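Local structure of trehalose synthase regulatory protein (Candida albicans, 5HUS) at residues 173-178 against 184-189; 120-125 against 177-182. The protein probably acts as a regulatory subunit of the trehalose synthase complex, its C-terminal domain having the HAD-type fold of trehalose-6-phosphate phosphatases. All coordinates share one frame; numbering follows the deposited sequence.

How the interactions relate
Both contacts lie in the small domain built from helices 116-136 and 161-179 and a four-stranded antiparallel sheet, and both use the end of helix 161-179. Interaction 1 fastens that helix to strand 184-189, the next strand in the chain; it is largely buried and combines directed amide hydrogen bonds with a small apolar patch. Interaction 2 joins that helix end and the 3-10 turn after it to helix 116-136, is only partly buried, and has stacking and apolar touches without a hydrogen bond between its segments. They meet where Val184 packs by Trp122 and Phe179, and where His185 NE2 probably hydrogen-bonds Glu180 OE2, 3.0 Å away.

Interaction 1: 173-178 against 184-189; sequences QHINTL and VHATLV
Asn176 reaches from helix 161-179 to the backbone of strand 184-189 and holds Ala186 by its amide oxygen, with a weaker bond from the nitrogen. CB starts out to one side of the strand; with CG anti to the carbonyl carbon (chi1 -75°), the amide then swings toward it. CG lies 3.7 Å from His185 CD2. At the tip, OD1 accepts a hydrogen bond from Ala186 N at 2.7 Å, nearly straight at the hydrogen (170°) and in the carbonyl plane, on a lone pair. ND2 bonds Ala186 O only weakly, at 3.5 Å. The strong bond and the weak one together limit rotation of the amide about its last torsion. OD1 also sits 3.2 Å from His185 CA and 3.5 Å from His185 CD2; the two side chains cross at about a right angle, and amide and ring planes are 65° apart. ND1 of the ring is engaged elsewhere, with Asp198. Beside this polar grip, Ile175 points at the strand and sets CG2 3.8 Å from Ala186 CB, with CD1 4.1 Å from the same methyl. Ile175 also touches Val195 of the neighbouring strand and Leu129 of helix 116-136, so the apolar patch runs on into the domain interior. Helix and strand are nearly antiparallel, axes 7.0 Å apart at their closest. Strand 184-189 is a sheet edge: the backbones of His185 and Thr187 bond to strand 192-197, while Ala186 N and O face outward, where Asn176 meets them. A helix laid along the edge strand of such a sheet is consistent with the alpha/beta C2-type cap of HAD phosphatases such as trehalose-phosphatases.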
ATOM      1  N   GLN A 173      -5.317 -15.559 -15.875  1.00 32.80           N
ATOM      2  CA  GLN A 173      -5.104 -15.487 -17.322  1.00 26.24           C
ATOM      3  C   GLN A 173      -6.295 -14.841 -18.022  1.00 26.77           C
ATOM      4  O   GLN A 173      -6.121 -14.001 -18.908  1.00 33.19           O
ATOM      5  CB  GLN A 173      -4.843 -16.878 -17.909  1.00 27.20           C
ATOM      6  CG  GLN A 173      -4.696 -16.875 -19.430  1.00 31.87           C
ATOM      7  CD  GLN A 173      -4.160 -18.186 -19.973  1.00 37.64           C
ATOM      8  OE1 GLN A 173      -3.883 -19.120 -19.217  1.00 39.04           O
ATOM      9  NE2 GLN A 173      -4.007 -18.261 -21.293  1.00 39.40           N
ATOM     10  N   HIS A 174      -7.497 -15.241 -17.617  1.00 26.17           N
ATOM     11  CA  HIS A 174      -8.752 -14.705 -18.152  1.00 27.27           C
ATOM     12  C   HIS A 174      -8.824 -13.183 -17.972  1.00 33.17           C
ATOM     13  O   HIS A 174      -9.002 -12.436 -18.938  1.00 26.53           O
ATOM     14  CB  HIS A 174      -9.933 -15.406 -17.465  1.00 28.42           C
ATOM     15  CG  HIS A 174     -11.286 -15.011 -17.980  1.00 24.89           C
ATOM     16  ND1 HIS A 174     -12.440 -15.653 -17.580  1.00 27.12           N
ATOM     17  CD2 HIS A 174     -11.676 -14.046 -18.845  1.00 28.72           C
ATOM     18  CE1 HIS A 174     -13.479 -15.099 -18.176  1.00 29.65           C
ATOM     19  NE2 HIS A 174     -13.043 -14.121 -18.950  1.00 27.48           N
ATOM     20  N   ILE A 175      -8.671 -12.726 -16.734  1.00 26.90           N
ATOM     21  CA  ILE A 175      -8.711 -11.296 -16.446  1.00 25.25           C
ATOM     22  C   ILE A 175      -7.599 -10.517 -17.146  1.00 25.58           C
ATOM     23  O   ILE A 175      -7.837  -9.440 -17.698  1.00 26.36           O
ATOM     24  CB  ILE A 175      -8.637 -11.047 -14.927  1.00 25.65           C
ATOM     25  CG1 ILE A 175      -9.904 -11.580 -14.260  1.00 25.17           C
ATOM     26  CG2 ILE A 175      -8.454  -9.566 -14.626  1.00 25.29           C
ATOM     27  CD1 ILE A 175      -9.809 -11.678 -12.752  1.00 20.99           C
ATOM     28  N   ASN A 176      -6.381 -11.051 -17.141  1.00 24.86           N
ATOM     29  CA  ASN A 176      -5.276 -10.324 -17.745  1.00 24.03           C
ATOM     30  C   ASN A 176      -5.437 -10.229 -19.254  1.00 29.55           C
ATOM     31  O   ASN A 176      -5.150  -9.191 -19.838  1.00 26.27           O
ATOM     32  CB  ASN A 176      -3.938 -10.965 -17.385  1.00 23.71           C
ATOM     33  CG  ASN A 176      -3.526 -10.660 -15.960  1.00 26.91           C
ATOM     34  OD1 ASN A 176      -4.071  -9.750 -15.338  1.00 27.51           O
ATOM     35  ND2 ASN A 176      -2.569 -11.413 -15.439  1.00 29.45           N
ATOM     36  N   THR A 177      -5.925 -11.295 -19.877  1.00 22.99           N
ATOM     37  CA  THR A 177      -6.133 -11.266 -21.326  1.00 24.69           C
ATOM     38  C   THR A 177      -7.108 -10.152 -21.703  1.00 26.77           C
ATOM     39  O   THR A 177      -6.862  -9.385 -22.636  1.00 31.85           O
ATOM     40  CB  THR A 177      -6.668 -12.611 -21.851  1.00 28.62           C
ATOM     41  OG1 THR A 177      -5.742 -13.658 -21.532  1.00 32.03           O
ATOM     42  CG2 THR A 177      -6.871 -12.555 -23.366  1.00 32.79           C
ATOM     43  N   LEU A 178      -8.194 -10.039 -20.945  1.00 27.73           N
ATOM     44  CA  LEU A 178      -9.264  -9.104 -21.282  1.00 27.90           C
ATOM     45  C   LEU A 178      -9.043  -7.668 -20.796  1.00 27.55           C
ATOM     46  O   LEU A 178      -9.559  -6.733 -21.405  1.00 28.19           O
ATOM     47  CB  LEU A 178     -10.596  -9.611 -20.734  1.00 26.70           C
ATOM     48  CG  LEU A 178     -11.119 -10.940 -21.289  1.00 31.92           C
ATOM     49  CD1 LEU A 178     -12.537 -11.185 -20.817  1.00 28.89           C
ATOM     50  CD2 LEU A 178     -11.047 -10.964 -22.805  1.00 29.80           C
ATOM     51  N   VAL A 184      -5.007  -2.794 -16.183  1.00 21.96           N
ATOM     52  CA  VAL A 184      -5.538  -3.550 -15.054  1.00 23.98           C
ATOM     53  C   VAL A 184      -4.987  -4.973 -15.088  1.00 23.79           C
ATOM     54  O   VAL A 184      -4.925  -5.585 -16.150  1.00 26.43           O
ATOM     55  CB  VAL A 184      -7.083  -3.578 -15.078  1.00 20.92           C
ATOM     56  CG1 VAL A 184      -7.632  -4.543 -14.034  1.00 22.23           C
ATOM     57  CG2 VAL A 184      -7.636  -2.176 -14.875  1.00 23.85           C
ATOM     58  N   HIS A 185      -4.565  -5.492 -13.936  1.00 21.83           N
ATOM     59  CA  HIS A 185      -4.040  -6.851 -13.877  1.00 19.85           C
ATOM     60  C   HIS A 185      -4.558  -7.612 -12.666  1.00 21.24           C
ATOM     61  O   HIS A 185      -4.902  -7.011 -11.651  1.00 21.06           O
ATOM     62  CB  HIS A 185      -2.511  -6.846 -13.851  1.00 25.25           C
ATOM     63  CG  HIS A 185      -1.887  -6.641 -15.196  1.00 30.82           C
ATOM     64  ND1 HIS A 185      -1.534  -5.396 -15.671  1.00 33.05           N
ATOM     65  CD2 HIS A 185      -1.558  -7.523 -16.168  1.00 28.45           C
ATOM     66  CE1 HIS A 185      -1.011  -5.520 -16.878  1.00 29.95           C
ATOM     67  NE2 HIS A 185      -1.012  -6.801 -17.202  1.00 32.17           N
ATOM     68  N   ALA A 186      -4.615  -8.933 -12.803  1.00 19.92           N
ATOM     69  CA  ALA A 186      -4.905  -9.827 -11.688  1.00 22.76           C
ATOM     70  C   ALA A 186      -3.602 -10.459 -11.201  1.00 22.99           C
ATOM     71  O   ALA A 186      -2.738 -10.807 -12.005  1.00 27.93           O
ATOM     72  CB  ALA A 186      -5.889 -10.889 -12.103  1.00 23.46           C
ATOM     73  N   THR A 187      -3.455 -10.603  -9.890  1.00 24.16           N
ATOM     74  CA  THR A 187      -2.247 -11.199  -9.324  1.00 22.39           C
ATOM     75  C   THR A 187      -2.630 -12.201  -8.240  1.00 28.14           C
ATOM     76  O   THR A 187      -3.641 -12.028  -7.566  1.00 28.84           O
ATOM     77  CB  THR A 187      -1.312 -10.124  -8.734  1.00 28.10           C
ATOM     78  OG1 THR A 187      -1.164  -9.052  -9.676  1.00 44.12           O
ATOM     79  CG2 THR A 187       0.059 -10.708  -8.431  1.00 38.10           C
ATOM     80  N   LEU A 188      -1.834 -13.256  -8.090  1.00 25.71           N
ATOM     81  CA  LEU A 188      -2.050 -14.211  -7.012  1.00 30.58           C
ATOM     82  C   LEU A 188      -1.337 -13.737  -5.759  1.00 33.86           C
ATOM     83  O   LEU A 188      -0.117 -13.570  -5.752  1.00 28.68           O
ATOM     84  CB  LEU A 188      -1.559 -15.609  -7.396  1.00 31.12           C
ATOM     85  CG  LEU A 188      -1.817 -16.672  -6.322  1.00 33.84           C
ATOM     86  CD1 LEU A 188      -3.289 -17.065  -6.301  1.00 33.65           C
ATOM     87  CD2 LEU A 188      -0.926 -17.894  -6.520  1.00 37.37           C
ATOM     88  N   VAL A 189      -2.109 -13.503  -4.706  1.00 31.58           N
ATOM     89  CA  VAL A 189      -1.559 -13.078  -3.429  1.00 32.55           C
ATOM     90  C   VAL A 189      -2.098 -13.997  -2.350  1.00 36.52           C
ATOM     91  O   VAL A 189      -3.294 -13.978  -2.059  1.00 32.58           O
ATOM     92  CB  VAL A 189      -1.916 -11.623  -3.098  1.00 33.37           C
ATOM     93  CG1 VAL A 189      -1.388 -11.252  -1.725  1.00 37.51           C
ATOM     94  CG2 VAL A 189      -1.365 -10.680  -4.161  1.00 36.98           C
TER

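Interaction 2: 120-125 against 177-182; sequences NSWMPE and TLFEHN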
ATOM      1  N   ASN A 120     -16.566   2.994 -13.186  1.00 26.83           N
ATOM      2  CA  ASN A 120     -17.916   2.734 -13.677  1.00 28.81           C
ATOM      3  C   ASN A 120     -17.925   1.785 -14.868  1.00 30.22           C
ATOM      4  O   ASN A 120     -18.845   0.975 -15.017  1.00 28.41           O
ATOM      5  CB  ASN A 120     -18.614   4.041 -14.062  1.00 28.15           C
ATOM      6  CG  ASN A 120     -18.974   4.886 -12.859  1.00 30.69           C
ATOM      7  OD1 ASN A 120     -18.985   4.404 -11.727  1.00 32.41           O
ATOM      8  ND2 ASN A 120     -19.286   6.155 -13.102  1.00 32.25           N
ATOM      9  N   SER A 121     -16.895   1.875 -15.703  1.00 23.65           N
ATOM     10  CA  SER A 121     -16.831   1.074 -16.923  1.00 27.40           C
ATOM     11  C   SER A 121     -16.327  -0.355 -16.708  1.00 31.17           C
ATOM     12  O   SER A 121     -16.848  -1.288 -17.314  1.00 31.45           O
ATOM     13  CB  SER A 121     -15.948   1.759 -17.967  1.00 34.15           C
ATOM     14  OG  SER A 121     -16.591   2.898 -18.505  1.00 43.03           O
ATOM     15  N   TRP A 122     -15.322  -0.530 -15.851  1.00 26.48           N
ATOM     16  CA  TRP A 122     -14.642  -1.825 -15.756  1.00 25.94           C
ATOM     17  C   TRP A 122     -15.019  -2.663 -14.538  1.00 23.14           C
ATOM     18  O   TRP A 122     -15.075  -3.889 -14.633  1.00 23.69           O
ATOM     19  CB  TRP A 122     -13.133  -1.620 -15.757  1.00 26.41           C
ATOM     20  CG  TRP A 122     -12.640  -0.890 -16.955  1.00 28.69           C
ATOM     21  CD1 TRP A 122     -13.199  -0.879 -18.202  1.00 33.75           C
ATOM     22  CD2 TRP A 122     -11.494  -0.038 -17.022  1.00 21.59           C
ATOM     23  NE1 TRP A 122     -12.463  -0.079 -19.042  1.00 30.01           N
ATOM     24  CE2 TRP A 122     -11.411   0.449 -18.344  1.00 27.02           C
ATOM     25  CE3 TRP A 122     -10.523   0.356 -16.097  1.00 28.86           C
ATOM     26  CZ2 TRP A 122     -10.396   1.312 -18.759  1.00 25.73           C
ATOM     27  CZ3 TRP A 122      -9.515   1.212 -16.514  1.00 29.85           C
ATOM     28  CH2 TRP A 122      -9.460   1.679 -17.831  1.00 31.04           C
ATOM     29  N   MET A 123     -15.254  -2.017 -13.400  1.00 25.07           N
ATOM     30  CA  MET A 123     -15.572  -2.760 -12.177  1.00 20.05           C
ATOM     31  C   MET A 123     -16.759  -3.730 -12.342  1.00 21.00           C
ATOM     32  O   MET A 123     -16.644  -4.888 -11.944  1.00 22.73           O
ATOM     33  CB  MET A 123     -15.834  -1.801 -11.007  1.00 22.02           C
ATOM     34  CG  MET A 123     -14.580  -1.169 -10.429  1.00 23.41           C
ATOM     35  SD  MET A 123     -13.565  -2.350  -9.522  1.00 22.87           S
ATOM     36  CE  MET A 123     -14.568  -2.615  -8.061  1.00 20.16           C
ATOM     37  N   PRO A 124     -17.891  -3.280 -12.934  1.00 27.16           N
ATOM     38  CA  PRO A 124     -19.001  -4.238 -13.053  1.00 30.08           C
ATOM     39  C   PRO A 124     -18.646  -5.479 -13.875  1.00 23.53           C
ATOM     40  O   PRO A 124     -19.077  -6.584 -13.520  1.00 26.77           O
ATOM     41  CB  PRO A 124     -20.095  -3.421 -13.749  1.00 30.16           C
ATOM     42  CG  PRO A 124     -19.802  -2.012 -13.363  1.00 27.38           C
ATOM     43  CD  PRO A 124     -18.301  -1.928 -13.361  1.00 27.69           C
ATOM     44  N   GLU A 125     -17.852  -5.296 -14.925  1.00 21.52           N
ATOM     45  CA  GLU A 125     -17.406  -6.408 -15.759  1.00 33.49           C
ATOM     46  C   GLU A 125     -16.489  -7.341 -14.978  1.00 27.05           C
ATOM     47  O   GLU A 125     -16.616  -8.563 -15.059  1.00 26.74           O
ATOM     48  CB  GLU A 125     -16.687  -5.899 -17.009  1.00 32.24           C
ATOM     49  CG  GLU A 125     -17.556  -5.065 -17.936  1.00 43.82           C
ATOM     50  CD  GLU A 125     -18.732  -5.843 -18.497  1.00 66.96           C
ATOM     51  OE1 GLU A 125     -18.567  -7.046 -18.800  1.00 54.98           O
ATOM     52  OE2 GLU A 125     -19.824  -5.252 -18.633  1.00 58.59           O
ATOM     53  N   THR A 177      -5.925 -11.295 -19.877  1.00 22.99           N
ATOM     54  CA  THR A 177      -6.133 -11.266 -21.326  1.00 24.69           C
ATOM     55  C   THR A 177      -7.108 -10.152 -21.703  1.00 26.77           C
ATOM     56  O   THR A 177      -6.862  -9.385 -22.636  1.00 31.85           O
ATOM     57  CB  THR A 177      -6.668 -12.611 -21.851  1.00 28.62           C
ATOM     58  OG1 THR A 177      -5.742 -13.658 -21.532  1.00 32.03           O
ATOM     59  CG2 THR A 177      -6.871 -12.555 -23.366  1.00 32.79           C
ATOM     60  N   LEU A 178      -8.194 -10.039 -20.945  1.00 27.73           N
ATOM     61  CA  LEU A 178      -9.264  -9.104 -21.282  1.00 27.90           C
ATOM     62  C   LEU A 178      -9.043  -7.668 -20.796  1.00 27.55           C
ATOM     63  O   LEU A 178      -9.559  -6.733 -21.405  1.00 28.19           O
ATOM     64  CB  LEU A 178     -10.596  -9.611 -20.734  1.00 26.70           C
ATOM     65  CG  LEU A 178     -11.119 -10.940 -21.289  1.00 31.92           C
ATOM     66  CD1 LEU A 178     -12.537 -11.185 -20.817  1.00 28.89           C
ATOM     67  CD2 LEU A 178     -11.047 -10.964 -22.805  1.00 29.80           C
ATOM     68  N   PHE A 179      -8.300  -7.479 -19.710  1.00 21.39           N
ATOM     69  CA  PHE A 179      -8.209  -6.138 -19.128  1.00 23.58           C
ATOM     70  C   PHE A 179      -6.821  -5.513 -19.087  1.00 21.26           C
ATOM     71  O   PHE A 179      -6.684  -4.349 -18.706  1.00 22.83           O
ATOM     72  CB  PHE A 179      -8.795  -6.156 -17.711  1.00 23.05           C
ATOM     73  CG  PHE A 179     -10.285  -6.298 -17.688  1.00 27.78           C
ATOM     74  CD1 PHE A 179     -11.101  -5.176 -17.705  1.00 38.38           C
ATOM     75  CD2 PHE A 179     -10.875  -7.550 -17.677  1.00 27.40           C
ATOM     76  CE1 PHE A 179     -12.475  -5.303 -17.697  1.00 36.58           C
ATOM     77  CE2 PHE A 179     -12.248  -7.683 -17.666  1.00 27.43           C
ATOM     78  CZ  PHE A 179     -13.050  -6.557 -17.677  1.00 33.52           C
ATOM     79  N   GLU A 180      -5.790  -6.262 -19.470  1.00 23.16           N
ATOM     80  CA  GLU A 180      -4.433  -5.726 -19.463  1.00 24.53           C
ATOM     81  C   GLU A 180      -4.312  -4.417 -20.257  1.00 23.99           C
ATOM     82  O   GLU A 180      -3.618  -3.502 -19.831  1.00 20.96           O
ATOM     83  CB  GLU A 180      -3.441  -6.755 -20.011  1.00 31.32           C
ATOM     84  CG  GLU A 180      -2.033  -6.227 -20.180  1.00 45.36           C
ATOM     85  CD  GLU A 180      -1.042  -7.291 -20.613  1.00 56.56           C
ATOM     86  OE1 GLU A 180      -1.316  -7.994 -21.610  1.00 61.74           O
ATOM     87  OE2 GLU A 180       0.013  -7.421 -19.953  1.00 47.86           O
ATOM     88  N   HIS A 181      -5.010  -4.313 -21.388  1.00 24.01           N
ATOM     89  CA  HIS A 181      -4.920  -3.101 -22.206  1.00 24.54           C
ATOM     90  C   HIS A 181      -5.483  -1.874 -21.488  1.00 23.97           C
ATOM     91  O   HIS A 181      -5.187  -0.744 -21.865  1.00 26.27           O
ATOM     92  CB  HIS A 181      -5.645  -3.287 -23.547  1.00 23.38           C
ATOM     93  CG  HIS A 181      -7.133  -3.386 -23.422  1.00 22.56           C
ATOM     94  ND1 HIS A 181      -7.789  -4.590 -23.302  1.00 25.42           N
ATOM     95  CD2 HIS A 181      -8.094  -2.430 -23.402  1.00 24.08           C
ATOM     96  CE1 HIS A 181      -9.090  -4.375 -23.221  1.00 25.32           C
ATOM     97  NE2 HIS A 181      -9.302  -3.072 -23.275  1.00 24.89           N
ATOM     98  N   ASN A 182      -6.299  -2.102 -20.464  1.00 20.10           N
ATOM     99  CA  ASN A 182      -6.842  -1.009 -19.665  1.00 21.61           C
ATOM    100  C   ASN A 182      -5.934  -0.614 -18.503  1.00 19.54           C
ATOM    101  O   ASN A 182      -6.299   0.226 -17.687  1.00 25.36           O
ATOM    102  CB  ASN A 182      -8.218  -1.386 -19.115  1.00 24.09           C
ATOM    103  CG  ASN A 182      -9.263  -1.510 -20.201  1.00 23.44           C
ATOM    104  OD1 ASN A 182      -9.261  -0.749 -21.169  1.00 27.38           O
ATOM    105  ND2 ASN A 182     -10.168  -2.469 -20.045  1.00 25.09           N
TER
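The indole of Trp122 and the side-chain amide of Asn182 lie almost flat on one another, their planes 16° apart. Asn182 CG stands 3.2 Å above the ring plane, displaced toward the rim, and is 3.4 Å from both Trp122 CZ2 and Trp122 CE2. Lower along the same side chain, Asn182 CB rests over the six-membered ring, 3.6 Å from its centroid and 16° off the normal, a CH-pi contact. Amide and methylene therefore share one indole face. Trp122 holds this face toward the helix end with CG anti to the carbonyl carbon (chi1 -57°). Phe179 joins from the preceding turn: its CE1 comes obliquely to 4.2 Å from Trp122 CB, while Glu125 CB meets the ring at its edge, in plane, 3.8 Å from Phe179 CZ. Beyond CB the Glu125 chain bends at chi2 and carries its carboxylate away from the phenyl. Asn182 O accepts a hydrogen bond from Lys197 NZ, which ties the short 3-10 turn to the sheet. Asn182 ND2 and Trp122 NE1 are only 3.5 Å apart, yet both are donors and make no bond to each other. Helix 116-136 is thus joined to the end of helix 161-179 and to the 3-10 turn after it by dispersion and pi stacking of an amide on an aromatic face, a contact that depends on shape and facing planes instead of paired donors and acceptors.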